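Local coordinates for ubiquitin-conjugating enzyme E2, putative (PDB 2Q0V), which probably takes part in ubiquitin conjugation as a ubiquitin-conjugating (E2) family protein resembling the UEV variants, at residues A[67-79]-A[89-101]. Numbering follows the deposited sequence.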
loop_
_atom_site.group_PDB
_atom_site.type_symbol
_atom_site.label_atom_id
_atom_site.label_comp_id
_atom_site.label_asym_id
_atom_site.label_seq_id
_atom_site.Cartn_x
_atom_site.Cartn_y
_atom_site.Cartn_z
ATOM N N THR A 67 -2.188 -7.452 -18.308
ATOM C CA THR A 67 -1.554 -6.138 -18.354
ATOM C C THR A 67 -0.064 -6.380 -18.429
ATOM O O THR A 67 0.384 -7.519 -18.274
ATOM C CB THR A 67 -1.917 -5.293 -17.079
ATOM O OG1 THR A 67 -1.461 -5.969 -15.897
ATOM C CG2 THR A 67 -3.414 -5.116 -16.963
ATOM N N VAL A 68 0.714 -5.329 -18.641
ATOM C CA VAL A 68 2.170 -5.452 -18.603
ATOM C C VAL A 68 2.710 -5.880 -17.221
ATOM O O VAL A 68 3.925 -6.097 -17.059
ATOM C CB VAL A 68 2.829 -4.107 -18.975
ATOM C CG1 VAL A 68 2.659 -3.815 -20.489
ATOM C CG2 VAL A 68 2.238 -2.979 -18.140
ATOM N N PHE A 69 1.813 -5.963 -16.232
ATOM C CA PHE A 69 2.157 -6.237 -14.821
ATOM C C PHE A 69 1.873 -7.701 -14.496
ATOM O O PHE A 69 2.277 -8.209 -13.460
ATOM C CB PHE A 69 1.332 -5.345 -13.875
ATOM C CG PHE A 69 1.445 -3.875 -14.170
ATOM C CD1 PHE A 69 0.436 -3.217 -14.882
ATOM C CD2 PHE A 69 2.556 -3.158 -13.764
ATOM C CE1 PHE A 69 0.518 -1.879 -15.169
ATOM C CE2 PHE A 69 2.663 -1.801 -14.060
ATOM C CZ PHE A 69 1.637 -1.161 -14.778
ATOM N N GLU A 70 1.134 -8.341 -15.393
ATOM C CA GLU A 70 0.766 -9.748 -15.346
ATOM C C GLU A 70 1.859 -10.628 -14.762
ATOM O O GLU A 70 3.005 -10.614 -15.258
ATOM C CB GLU A 70 0.559 -10.180 -16.783
ATOM C CG GLU A 70 -0.441 -11.270 -17.002
ATOM C CD GLU A 70 -0.678 -11.488 -18.485
ATOM O OE1 GLU A 70 0.242 -11.201 -19.283
ATOM O OE2 GLU A 70 -1.785 -11.936 -18.850
ATOM N N ASN A 71 1.510 -11.390 -13.728
ATOM C CA ASN A 71 2.414 -12.405 -13.128
ATOM C C ASN A 71 3.663 -11.897 -12.418
ATOM O O ASN A 71 4.579 -12.674 -12.128
ATOM C CB ASN A 71 2.815 -13.484 -14.154
ATOM C CG ASN A 71 1.633 -14.319 -14.597
ATOM O OD1 ASN A 71 0.846 -14.806 -13.769
ATOM N ND2 ASN A 71 1.481 -14.471 -15.914
ATOM N N ARG A 72 3.690 -10.602 -12.130
ATOM C CA ARG A 72 4.788 -10.030 -11.390
ATOM C C ARG A 72 4.380 -9.729 -9.947
ATOM O O ARG A 72 3.204 -9.443 -9.665
ATOM C CB ARG A 72 5.279 -8.769 -12.091
ATOM C CG ARG A 72 5.679 -8.979 -13.536
ATOM C CD ARG A 72 6.429 -7.765 -13.998
ATOM N NE ARG A 72 6.967 -7.903 -15.344
ATOM C CZ ARG A 72 7.942 -7.145 -15.828
ATOM N NH1 ARG A 72 8.370 -7.351 -17.060
ATOM N NH2 ARG A 72 8.489 -6.191 -15.082
ATOM N N ILE A 73 5.363 -9.811 -9.057
ATOM C CA ILE A 73 5.209 -9.516 -7.656
ATOM C C ILE A 73 5.919 -8.209 -7.390
ATOM O O ILE A 73 7.084 -8.058 -7.746
ATOM C CB ILE A 73 5.849 -10.604 -6.754
ATOM C CG1 ILE A 73 5.375 -11.999 -7.151
ATOM C CG2 ILE A 73 5.562 -10.332 -5.250
ATOM C CD1 ILE A 73 3.856 -12.124 -7.157
ATOM N N TYR A 74 5.221 -7.265 -6.764
ATOM C CA TYR A 74 5.828 -5.986 -6.415
ATOM C C TYR A 74 5.900 -5.878 -4.931
ATOM O O TYR A 74 4.904 -6.115 -4.252
ATOM C CB TYR A 74 5.050 -4.817 -7.019
ATOM C CG TYR A 74 5.101 -4.836 -8.525
ATOM C CD1 TYR A 74 4.148 -5.532 -9.250
ATOM C CD2 TYR A 74 6.115 -4.181 -9.215
ATOM C CE1 TYR A 74 4.186 -5.584 -10.610
ATOM C CE2 TYR A 74 6.172 -4.235 -10.605
ATOM C CZ TYR A 74 5.194 -4.946 -11.290
ATOM O OH TYR A 74 5.208 -5.026 -12.673
ATOM N N SER A 75 7.096 -5.557 -4.434
ATOM C CA SER A 75 7.344 -5.299 -3.015
ATOM C C SER A 75 7.285 -3.797 -2.716
ATOM O O SER A 75 7.796 -2.971 -3.490
ATOM C CB SER A 75 8.721 -5.820 -2.587
ATOM O OG SER A 75 8.703 -7.224 -2.391
ATOM N N LEU A 76 6.661 -3.447 -1.590
ATOM C CA LEU A 76 6.583 -2.075 -1.223
ATOM C C LEU A 76 6.568 -1.846 0.269
ATOM O O LEU A 76 6.450 -2.781 1.041
ATOM C CB LEU A 76 5.466 -1.335 -1.972
ATOM C CG LEU A 76 4.011 -1.690 -2.217
ATOM C CD1 LEU A 76 3.463 -0.535 -3.021
ATOM C CD2 LEU A 76 3.777 -3.011 -2.955
ATOM N N THR A 77 6.787 -0.594 0.652
ATOM C CA THR A 77 6.959 -0.209 2.035
ATOM C C THR A 77 5.975 0.918 2.307
ATOM O O THR A 77 5.940 1.897 1.579
ATOM C CB THR A 77 8.451 0.225 2.302
ATOM O OG1 THR A 77 9.304 -0.903 2.089
ATOM C CG2 THR A 77 8.665 0.719 3.714
ATOM N N ILE A 78 5.148 0.745 3.331
ATOM C CA ILE A 78 4.206 1.796 3.765
ATOM C C ILE A 78 4.627 2.318 5.150
ATOM O O ILE A 78 4.878 1.561 6.063
ATOM C CB ILE A 78 2.711 1.302 3.696
ATOM C CG1 ILE A 78 2.342 1.054 2.229
ATOM C CG2 ILE A 78 1.760 2.317 4.302
ATOM C CD1 ILE A 78 0.879 0.718 1.946
ATOM N N PHE A 79 4.749 3.620 5.290
ATOM C CA PHE A 79 5.151 4.159 6.563
ATOM C C PHE A 79 4.052 5.010 7.134
ATOM O O PHE A 79 3.705 6.024 6.535
ATOM C CB PHE A 79 6.419 5.017 6.430
ATOM C CG PHE A 79 6.790 5.719 7.719
ATOM C CD1 PHE A 79 7.445 5.021 8.730
ATOM C CD2 PHE A 79 6.426 7.046 7.938
ATOM C CE1 PHE A 79 7.751 5.635 9.927
ATOM C CE2 PHE A 79 6.731 7.677 9.150
ATOM C CZ PHE A 79 7.393 6.970 10.143
ATOM N N PRO A 89 -0.379 7.589 4.820
ATOM C CA PRO A 89 0.980 7.087 4.974
ATOM C C PRO A 89 1.798 7.482 3.748
ATOM O O PRO A 89 1.229 7.967 2.761
ATOM C CB PRO A 89 0.796 5.567 5.009
ATOM C CG PRO A 89 -0.661 5.304 4.991
ATOM C CD PRO A 89 -1.336 6.522 4.489
ATOM N N THR A 90 3.117 7.302 3.816
ATOM C CA THR A 90 3.961 7.418 2.628
ATOM C C THR A 90 4.081 6.030 2.035
ATOM O O THR A 90 4.188 5.026 2.769
ATOM C CB THR A 90 5.412 7.991 2.906
ATOM O OG1 THR A 90 6.169 7.078 3.713
ATOM C CG2 THR A 90 5.363 9.337 3.582
ATOM N N VAL A 91 4.064 5.982 0.706
ATOM C CA VAL A 91 4.076 4.734 -0.025
ATOM C C VAL A 91 5.238 4.754 -1.007
ATOM O O VAL A 91 5.386 5.695 -1.789
ATOM C CB VAL A 91 2.716 4.492 -0.788
ATOM C CG1 VAL A 91 2.676 3.098 -1.431
ATOM C CG2 VAL A 91 1.517 4.708 0.127
ATOM N N LYS A 92 6.065 3.711 -0.958
ATOM C CA LYS A 92 7.080 3.511 -1.984
ATOM C C LYS A 92 7.302 2.059 -2.404
ATOM O O LYS A 92 7.254 1.114 -1.592
ATOM C CB LYS A 92 8.411 4.212 -1.652
ATOM C CG LYS A 92 9.066 3.857 -0.354
ATOM C CD LYS A 92 10.004 5.001 0.088
ATOM C CE LYS A 92 9.214 6.262 0.563
ATOM N NZ LYS A 92 10.055 7.462 1.014
ATOM N N PHE A 93 7.514 1.907 -3.703
ATOM C CA PHE A 93 7.854 0.634 -4.272
ATOM C C PHE A 93 9.346 0.402 -4.043
ATOM O O PHE A 93 10.179 1.302 -4.248
ATOM C CB PHE A 93 7.557 0.628 -5.769
ATOM C CG PHE A 93 6.135 0.339 -6.110
ATOM C CD1 PHE A 93 5.199 1.356 -6.145
ATOM C CD2 PHE A 93 5.729 -0.970 -6.406
ATOM C CE1 PHE A 93 3.884 1.089 -6.462
ATOM C CE2 PHE A 93 4.408 -1.248 -6.734
ATOM C CZ PHE A 93 3.484 -0.222 -6.767
ATOM N N ASP A 94 9.651 -0.804 -3.584
ATOM C CA ASP A 94 10.993 -1.323 -3.554
ATOM C C ASP A 94 11.256 -1.990 -4.930
ATOM O O ASP A 94 12.320 -1.813 -5.502
ATOM C CB ASP A 94 11.136 -2.316 -2.389
ATOM C CG ASP A 94 10.752 -1.692 -1.021
ATOM O OD1 ASP A 94 11.206 -0.566 -0.682
ATOM O OD2 ASP A 94 9.995 -2.337 -0.255
ATOM N N THR A 95 10.262 -2.717 -5.461
ATOM C CA THR A 95 10.310 -3.282 -6.807
ATOM C C THR A 95 10.010 -2.194 -7.826
ATOM O O THR A 95 9.087 -1.365 -7.635
ATOM C CB THR A 95 9.311 -4.440 -6.997
ATOM O OG1 THR A 95 9.427 -5.364 -5.915
ATOM C CG2 THR A 95 9.583 -5.193 -8.275
ATOM N N LYS A 96 10.805 -2.200 -8.901
ATOM C CA LYS A 96 10.718 -1.213 -9.953
ATOM C C LYS A 96 9.423 -1.348 -10.713
ATOM O O LYS A 96 9.022 -2.446 -11.084
ATOM C CB LYS A 96 11.895 -1.329 -10.914
ATOM C CG LYS A 96 13.172 -0.692 -10.387
ATOM C CD LYS A 96 14.006 -0.067 -11.507
ATOM C CE LYS A 96 15.455 0.127 -11.053
ATOM N NZ LYS A 96 16.082 1.401 -11.582
ATOM N N ILE A 97 8.787 -0.212 -10.968
ATOM C CA ILE A 97 7.537 -0.186 -11.680
ATOM C C ILE A 97 7.444 1.106 -12.496
ATOM O O ILE A 97 8.058 2.127 -12.159
ATOM C CB ILE A 97 6.342 -0.377 -10.678
ATOM C CG1 ILE A 97 5.060 -0.813 -11.403
ATOM C CG2 ILE A 97 6.165 0.840 -9.758
ATOM C CD1 ILE A 97 3.900 -1.085 -10.469
ATOM N N GLU A 98 6.711 1.050 -13.594
ATOM C CA GLU A 98 6.339 2.274 -14.316
ATOM C C GLU A 98 4.843 2.416 -14.234
ATOM O O GLU A 98 4.097 1.593 -14.786
ATOM C CB GLU A 98 6.819 2.254 -15.773
ATOM C CG GLU A 98 8.333 2.299 -15.884
ATOM C CD GLU A 98 8.901 3.706 -15.786
ATOM O OE1 GLU A 98 8.346 4.619 -16.447
ATOM O OE2 GLU A 98 9.902 3.898 -15.058
ATOM N N MET A 99 4.417 3.431 -13.486
ATOM C CA MET A 99 2.995 3.784 -13.363
ATOM C C MET A 99 2.881 5.290 -13.283
ATOM O O MET A 99 3.729 5.947 -12.672
ATOM C CB MET A 99 2.380 3.180 -12.104
ATOM C CG MET A 99 2.003 1.736 -12.207
ATOM S SD MET A 99 0.658 1.242 -11.095
ATOM C CE MET A 99 1.326 1.704 -9.528
ATOM N N SER A 100 1.822 5.851 -13.854
ATOM C CA SER A 100 1.644 7.310 -13.801
ATOM C C SER A 100 1.618 7.936 -12.384
ATOM O O SER A 100 1.873 9.128 -12.241
ATOM C CB SER A 100 0.442 7.749 -14.640
ATOM O OG SER A 100 -0.779 7.386 -13.997
ATOM N N CYS A 101 1.331 7.155 -11.348
ATOM C CA CYS A 101 1.339 7.668 -9.957
ATOM C C CYS A 101 2.579 7.236 -9.154
ATOM O O CYS A 101 2.608 7.379 -7.937
ATOM C CB CYS A 101 0.080 7.216 -9.218
ATOM S SG CYS A 101 0.006 5.426 -9.054
HETATM O O HOH W 1 9.193 -4.099 1.264
HETATM O O HOH W 2 7.180 4.657 2.798
#
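L76 and F93 form a non-hydrogen-bonded antiparallel pair whose side chains run side by side on the I78/V91 face of the sheet. CD1 of L76 sits over the centre of the F93 ring, 3.7 Å from the centroid and only 9° off the normal, which defines a CH-pi contact. CG2 of I97 lies over the centre of the opposite face, and CB of Y74 meets the ring edge 3.6 Å from CE2, so F93 is packed on both faces and at one edge. A chi1 of 48° puts L76 CG between its backbone N and carbonyl carbon, and CD1, anti to CA, then extends over the ring. I97 also serves the Y74 ring, where CD1 makes a second CH-pi contact 4.0 Å from the centroid; its CG1 reaches F69 CE2 at 3.7 Å. M99 SD stands obliquely to the F69 ring, a Met-aromatic contact.

The backbone fixes this register. T77 and K92, then F79 and T90, exchange reciprocal N-H...O bonds. Where regular pairing ends, D94 N (2.9 Å) and T95 N (3.2 Å) both donate to S75 O, from the same face of its carbonyl plane, while T95 OG1 replaces a backbone acceptor for S75 N (2.8 Å, nearly straight at 169°). D94 OD2 takes the T77 hydroxyl on its syn lone pair (OG1 to OD2, 2.8 Å).

Strands 73-79 and 90-93 thus make a hairpin of the antiparallel E2 sheet, with 90-93 outermost. Strand 56-62 bonds to the other edge of 73-79, through backbone pairings such as L76 with C59, while helix 125-135 covers the L76/I78/V91 face through L132, I125 and I128.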